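PDB 3IK2: endoglucanase A from Clostridium acetobutylicum, which probably hydrolyses internal beta-1,4-glucosidic bonds of cellulose and related glucans, as a family 44 glycoside hydrolase. Local coordinates for residues A[3-8]-A[454-459]; A[273-278]-A[349-354]. One frame throughout, in Å; residues are numbered along the deposited sequence.

Both contacts pair parallel strands, but in different parts of the fold. Contact 1 (3-8 with 454-459) joins the N-terminal strand to a strand from late in the sequence, within a mixed sheet; its centre lies about 30 Å from the centre of the chain. Contact 2 (273-278 with 349-354) joins neighbouring strands of the closed eight-stranded barrel, its centre about 4 Å from the centre of the chain. The centres of contacts 1 and 2 are about 32 Å apart, and the two share no strand. Contact 1 has one apolar face and one face of partly or fully exposed asparagines. In contact 2 every touching residue is buried, including a carboxylate, serine and histidine cluster.

Contact 1: A[3-8]-A[454-459]; sequences VNVNID and INFNFN
V5 touches two phenyl rings of the neighbouring strand, each most closely through a different atom. With CG1 anti to the backbone N (chi1 -179°), CG2 falls beside that N, from where V5 CG2 approaches the edge of the F456 ring, 3.7 Å from F456 CD1. V5 CB lies equally near the other ring, 3.7 Å from F458 CD1, as the two side chains run side by side in the same direction. Two residues earlier V3 runs alongside F456 in the same way, with V3 CG1 3.8 Å from F456 CE1. I454 CG2, of the same strand as F456, lies over the centre of one face of that ring, and V3 CG2 presses on I454 CG2 at 3.2 Å, closer than usual van der Waals contact. I7 CD1 reaches the edge of the F458 ring more loosely. These apolar groups face strands 427-433 and 440-447, where F456 and F458 both touch V445.

The other face of the sheet carries amides. N4 pairs with N457 and N6 with N459, and all four have CG beside the backbone N. N459 ND2 donates to N6 OD1 at 2.7 Å, but the bond is bent and weak, with the amide planes 48° apart. The N457 ND2 to N4 OD1 bond is straighter but long, at 3.4 Å, and also weak. Among the polar links the stronger ones are therefore those of the backbone: V3 and V5 each use both N and O, to N455 O and N457 N and to N457 O and N459 N, and I7 N donates to N459 O.

The segment axes run 26° apart in the same sense, flanked by strands 415-421 and 494-499. This is a parallel pair within a largely antiparallel sheet, apolar inside and polar outside, as in the beta-sandwich domain accompanying the barrel in family 44 enzymes.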
loop_
_atom_site.group_PDB
_atom_site.type_symbol
_atom_site.label_atom_id
_atom_site.label_comp_id
_atom_site.label_asym_id
_atom_site.label_seq_id
_atom_site.Cartn_x
_atom_site.Cartn_y
_atom_site.Cartn_z
ATOM N N VAL A 3 -20.692 -21.794 -11.325
ATOM C CA VAL A 3 -20.051 -21.511 -10.067
ATOM C C VAL A 3 -21.146 -21.008 -9.125
ATOM O O VAL A 3 -21.935 -20.141 -9.502
ATOM C CB VAL A 3 -18.911 -20.437 -10.284
ATOM C CG1 VAL A 3 -18.381 -19.881 -8.955
ATOM C CG2 VAL A 3 -17.778 -21.017 -11.161
ATOM N N ASN A 4 -21.214 -21.565 -7.919
ATOM C CA ASN A 4 -22.159 -21.082 -6.901
ATOM C C ASN A 4 -21.516 -20.016 -6.039
ATOM O O ASN A 4 -20.353 -20.130 -5.675
ATOM C CB ASN A 4 -22.670 -22.231 -6.015
ATOM C CG ASN A 4 -23.331 -23.349 -6.834
ATOM O OD1 ASN A 4 -24.130 -23.081 -7.740
ATOM N ND2 ASN A 4 -22.990 -24.617 -6.515
ATOM N N VAL A 5 -22.281 -18.975 -5.712
ATOM C CA VAL A 5 -21.822 -17.936 -4.801
ATOM C C VAL A 5 -22.856 -17.761 -3.715
ATOM O O VAL A 5 -23.979 -17.314 -3.970
ATOM C CB VAL A 5 -21.643 -16.594 -5.514
ATOM C CG1 VAL A 5 -21.111 -15.477 -4.515
ATOM C CG2 VAL A 5 -20.751 -16.774 -6.755
ATOM N N ASN A 6 -22.432 -18.086 -2.501
ATOM C CA ASN A 6 -23.248 -18.004 -1.308
ATOM C C ASN A 6 -22.877 -16.784 -0.459
ATOM O O ASN A 6 -21.780 -16.719 0.147
ATOM C CB ASN A 6 -23.107 -19.299 -0.503
ATOM C CG ASN A 6 -23.624 -20.520 -1.263
ATOM O OD1 ASN A 6 -24.579 -20.435 -2.037
ATOM N ND2 ASN A 6 -23.003 -21.669 -1.028
ATOM N N ILE A 7 -23.792 -15.817 -0.434
ATOM C CA ILE A 7 -23.613 -14.597 0.355
ATOM C C ILE A 7 -24.486 -14.652 1.625
ATOM O O ILE A 7 -25.649 -15.042 1.582
ATOM C CB ILE A 7 -23.881 -13.304 -0.521
ATOM C CG1 ILE A 7 -22.918 -13.276 -1.714
ATOM C CG2 ILE A 7 -23.741 -12.016 0.280
ATOM C CD1 ILE A 7 -23.369 -12.407 -2.884
ATOM N N ASP A 8 -23.909 -14.271 2.756
ATOM C CA ASP A 8 -24.681 -14.077 3.975
ATOM C C ASP A 8 -24.371 -12.708 4.564
ATOM O O ASP A 8 -23.297 -12.512 5.101
ATOM C CB ASP A 8 -24.357 -15.180 4.991
ATOM C CG ASP A 8 -25.228 -15.102 6.256
ATOM O OD1 ASP A 8 -25.252 -16.100 7.007
ATOM O OD2 ASP A 8 -25.882 -14.051 6.500
ATOM N N ILE A 454 -18.453 -17.981 -17.183
ATOM C CA ILE A 454 -18.981 -18.578 -15.979
ATOM C C ILE A 454 -20.416 -18.148 -15.740
ATOM O O ILE A 454 -20.743 -16.952 -15.748
ATOM C CB ILE A 454 -18.143 -18.235 -14.679
ATOM C CG1 ILE A 454 -16.679 -18.667 -14.789
ATOM C CG2 ILE A 454 -18.756 -18.962 -13.479
ATOM C CD1 ILE A 454 -15.816 -18.216 -13.563
ATOM N N ASN A 455 -21.260 -19.144 -15.524
ATOM C CA ASN A 455 -22.593 -18.937 -14.987
ATOM C C ASN A 455 -22.530 -18.886 -13.483
ATOM O O ASN A 455 -22.251 -19.883 -12.824
ATOM C CB ASN A 455 -23.542 -20.048 -15.432
ATOM C CG ASN A 455 -23.682 -20.099 -16.945
ATOM O OD1 ASN A 455 -24.036 -19.092 -17.581
ATOM N ND2 ASN A 455 -23.348 -21.257 -17.541
ATOM N N PHE A 456 -22.754 -17.703 -12.941
ATOM C CA PHE A 456 -22.697 -17.545 -11.513
ATOM C C PHE A 456 -24.107 -17.674 -11.005
ATOM O O PHE A 456 -24.993 -16.943 -11.429
ATOM C CB PHE A 456 -22.116 -16.186 -11.118
ATOM C CG PHE A 456 -20.635 -16.077 -11.286
ATOM C CD1 PHE A 456 -19.772 -16.530 -10.275
ATOM C CD2 PHE A 456 -20.094 -15.487 -12.429
ATOM C CE1 PHE A 456 -18.396 -16.417 -10.410
ATOM C CE2 PHE A 456 -18.703 -15.367 -12.572
ATOM C CZ PHE A 456 -17.859 -15.829 -11.566
ATOM N N ASN A 457 -24.288 -18.608 -10.088
ATOM C CA ASN A 457 -25.550 -18.811 -9.408
ATOM C C ASN A 457 -25.421 -18.234 -8.003
ATOM O O ASN A 457 -24.664 -18.746 -7.194
ATOM C CB ASN A 457 -25.877 -20.316 -9.400
ATOM C CG ASN A 457 -25.704 -20.950 -10.776
ATOM O OD1 ASN A 457 -26.231 -20.437 -11.776
ATOM N ND2 ASN A 457 -24.941 -22.047 -10.849
ATOM N N PHE A 458 -26.135 -17.139 -7.737
ATOM C CA PHE A 458 -25.989 -16.401 -6.506
ATOM C C PHE A 458 -27.067 -16.757 -5.536
ATOM O O PHE A 458 -28.252 -16.735 -5.878
ATOM C CB PHE A 458 -26.046 -14.873 -6.735
ATOM C CG PHE A 458 -24.877 -14.316 -7.525
ATOM C CD1 PHE A 458 -23.745 -13.841 -6.870
ATOM C CD2 PHE A 458 -24.926 -14.254 -8.926
ATOM C CE1 PHE A 458 -22.655 -13.324 -7.601
ATOM C CE2 PHE A 458 -23.859 -13.744 -9.666
ATOM C CZ PHE A 458 -22.705 -13.285 -8.993
ATOM N N ASN A 459 -26.656 -17.003 -4.295
ATOM C CA ASN A 459 -27.595 -17.235 -3.208
ATOM C C ASN A 459 -27.320 -16.252 -2.097
ATOM O O ASN A 459 -26.361 -16.419 -1.341
ATOM C CB ASN A 459 -27.450 -18.665 -2.678
ATOM C CG ASN A 459 -27.377 -19.686 -3.793
ATOM O OD1 ASN A 459 -28.421 -20.094 -4.332
ATOM N ND2 ASN A 459 -26.134 -20.093 -4.176
#

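Contact 2: A[273-278]-A[349-354]; sequences ALDLHW and SFSEYN
D275 engages two serines of the adjoining strand through separate carboxylate oxygens. S349 OG donates to D275 OD1 at 2.7 Å, reaching it from the anti side and out of the carboxylate plane. S351 OG donates to D275 OD2, also at 2.7 Å, on the syn lone pair. The S351 hydroxyl is turned between its own backbone N and carbonyl carbon (chi1 63°), a rotation that also brings it to the edge of the H277 ring, in plane; H277 NE2 donates to this OG at 2.9 Å, although the bend makes that bond weak. Bonded to both D275 and H277, the hydroxyl is a buried junction of the contact.

The pairing is closest to regular at its start. S349 N meets L274 O at 2.9 Å, and L276 N makes a bent bond to S349 O, with D275 opposite S349 and L276 opposite F350. At S351 and E352 the chain turns a corner and the pairing loosens, although W278 N still bonds well to E352 O at 2.9 Å. Here E352 CB makes a CH-pi contact over one face of the H277 ring, 3.8 Å from its centroid, and the carboxylate is stacked on the ring, planes 21° apart. On the opposite side of the sheet F350 CD2 merely touches W278 CB at 3.9 Å.

Beyond the pair, R36 forms a salt bridge to E352 OE2, Y279 OH bonds to E352 OE1, and H277 ND1 bonds to E180. E352 lies near the C-terminal end of the seventh barrel strand and E180 just after the fourth, consistent with the glutamate pair of retaining TIM-barrel glycosidases. D275 fixes the S351 hydroxyl, which weakly accepts H277 NE2. This chemistry would suit a second shell, with H277 stacked on E352 and bonded to E180, if those glutamates are the catalytic pair.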
loop_
_atom_site.group_PDB
_atom_site.type_symbol
_atom_site.label_atom_id
_atom_site.label_comp_id
_atom_site.label_asym_id
_atom_site.label_seq_id
_atom_site.Cartn_x
_atom_site.Cartn_y
_atom_site.Cartn_z
ATOM N N ALA A 273 0.960 1.082 12.398
ATOM C CA ALA A 273 0.797 0.200 11.269
ATOM C C ALA A 273 2.096 -0.514 10.928
ATOM O O ALA A 273 3.116 0.133 10.622
ATOM C CB ALA A 273 0.266 0.986 10.017
ATOM N N LEU A 274 2.059 -1.850 10.988
ATOM C CA LEU A 274 3.145 -2.656 10.458
ATOM C C LEU A 274 3.128 -2.462 8.941
ATOM O O LEU A 274 2.164 -2.844 8.271
ATOM C CB LEU A 274 2.969 -4.146 10.803
ATOM C CG LEU A 274 4.106 -5.043 10.248
ATOM C CD1 LEU A 274 5.436 -4.791 11.005
ATOM C CD2 LEU A 274 3.721 -6.517 10.269
ATOM N N ASP A 275 4.162 -1.816 8.411
ATOM C CA ASP A 275 4.149 -1.430 7.012
ATOM C C ASP A 275 5.100 -2.268 6.167
ATOM O O ASP A 275 6.270 -2.454 6.501
ATOM C CB ASP A 275 4.443 0.053 6.867
ATOM C CG ASP A 275 4.330 0.539 5.430
ATOM O OD1 ASP A 275 3.280 0.325 4.776
ATOM O OD2 ASP A 275 5.292 1.168 4.956
ATOM N N LEU A 276 4.577 -2.761 5.060
ATOM C CA LEU A 276 5.228 -3.791 4.273
ATOM C C LEU A 276 5.106 -3.413 2.801
ATOM O O LEU A 276 4.159 -2.743 2.418
ATOM C CB LEU A 276 4.501 -5.133 4.523
ATOM C CG LEU A 276 4.898 -6.145 5.604
ATOM C CD1 LEU A 276 5.665 -5.639 6.812
ATOM C CD2 LEU A 276 3.754 -7.105 6.015
ATOM N N HIS A 277 6.079 -3.834 2.000
ATOM C CA HIS A 277 5.989 -3.780 0.561
ATOM C C HIS A 277 5.869 -5.186 0.011
ATOM O O HIS A 277 6.460 -6.118 0.535
ATOM C CB HIS A 277 7.198 -3.048 -0.043
ATOM C CG HIS A 277 7.324 -1.637 0.427
ATOM N ND1 HIS A 277 8.438 -0.867 0.188
ATOM C CD2 HIS A 277 6.480 -0.866 1.159
ATOM C CE1 HIS A 277 8.274 0.322 0.743
ATOM N NE2 HIS A 277 7.098 0.344 1.347
ATOM N N TRP A 278 5.080 -5.339 -1.045
ATOM C CA TRP A 278 4.810 -6.653 -1.600
ATOM C C TRP A 278 4.753 -6.572 -3.105
ATOM O O TRP A 278 3.738 -6.189 -3.690
ATOM C CB TRP A 278 3.513 -7.204 -1.043
ATOM C CG TRP A 278 3.226 -8.673 -1.374
ATOM C CD1 TRP A 278 2.205 -9.152 -2.138
ATOM C CD2 TRP A 278 3.948 -9.819 -0.908
ATOM N NE1 TRP A 278 2.244 -10.526 -2.173
ATOM C CE2 TRP A 278 3.298 -10.961 -1.421
ATOM C CE3 TRP A 278 5.079 -9.992 -0.106
ATOM C CZ2 TRP A 278 3.753 -12.271 -1.164
ATOM C CZ3 TRP A 278 5.529 -11.291 0.157
ATOM C CH2 TRP A 278 4.863 -12.404 -0.368
ATOM N N SER A 349 -0.395 -2.533 6.893
ATOM C CA SER A 349 -0.324 -1.650 5.720
ATOM C C SER A 349 0.528 -2.268 4.609
ATOM O O SER A 349 1.529 -2.957 4.889
ATOM C CB SER A 349 0.219 -0.290 6.137
ATOM O OG SER A 349 0.625 0.485 5.026
ATOM N N PHE A 350 0.093 -2.073 3.356
ATOM C CA PHE A 350 0.943 -2.336 2.169
ATOM C C PHE A 350 1.168 -1.042 1.397
ATOM O O PHE A 350 0.394 -0.690 0.500
ATOM C CB PHE A 350 0.351 -3.410 1.247
ATOM C CG PHE A 350 0.321 -4.807 1.870
ATOM C CD1 PHE A 350 -0.835 -5.286 2.497
ATOM C CD2 PHE A 350 1.453 -5.633 1.835
ATOM C CE1 PHE A 350 -0.855 -6.562 3.092
ATOM C CE2 PHE A 350 1.434 -6.909 2.421
ATOM C CZ PHE A 350 0.279 -7.371 3.058
ATOM N N SER A 351 2.226 -0.321 1.761
ATOM C CA SER A 351 2.500 0.992 1.174
ATOM C C SER A 351 3.170 0.961 -0.197
ATOM O O SER A 351 3.280 1.996 -0.842
ATOM C CB SER A 351 3.288 1.869 2.141
ATOM O OG SER A 351 4.534 1.278 2.401
ATOM N N GLU A 352 3.652 -0.197 -0.621
ATOM C CA GLU A 352 3.964 -0.453 -2.030
ATOM C C GLU A 352 3.589 -1.881 -2.432
ATOM O O GLU A 352 3.785 -2.819 -1.662
ATOM C CB GLU A 352 5.434 -0.222 -2.340
ATOM C CG GLU A 352 5.883 1.232 -2.275
ATOM C CD GLU A 352 7.374 1.383 -2.519
ATOM O OE1 GLU A 352 7.915 0.581 -3.323
ATOM O OE2 GLU A 352 7.990 2.310 -1.924
ATOM N N TYR A 353 3.041 -2.012 -3.639
ATOM C CA TYR A 353 2.696 -3.301 -4.245
ATOM C C TYR A 353 2.405 -2.971 -5.714
ATOM O O TYR A 353 2.094 -1.836 -6.063
ATOM C CB TYR A 353 1.474 -3.977 -3.564
ATOM C CG TYR A 353 0.174 -3.234 -3.837
ATOM C CD1 TYR A 353 -0.626 -3.565 -4.953
ATOM C CD2 TYR A 353 -0.255 -2.190 -2.997
ATOM C CE1 TYR A 353 -1.803 -2.865 -5.232
ATOM C CE2 TYR A 353 -1.458 -1.484 -3.274
ATOM C CZ TYR A 353 -2.207 -1.828 -4.403
ATOM O OH TYR A 353 -3.368 -1.148 -4.681
ATOM N N ASN A 354 2.491 -3.969 -6.567
ATOM C CA ASN A 354 2.172 -3.828 -7.986
ATOM C C ASN A 354 2.182 -5.263 -8.505
ATOM O O ASN A 354 3.094 -6.028 -8.172
ATOM C CB ASN A 354 3.228 -2.951 -8.686
ATOM C CG ASN A 354 2.985 -2.776 -10.176
ATOM O OD1 ASN A 354 3.195 -3.689 -10.957
ATOM N ND2 ASN A 354 2.600 -1.585 -10.579
#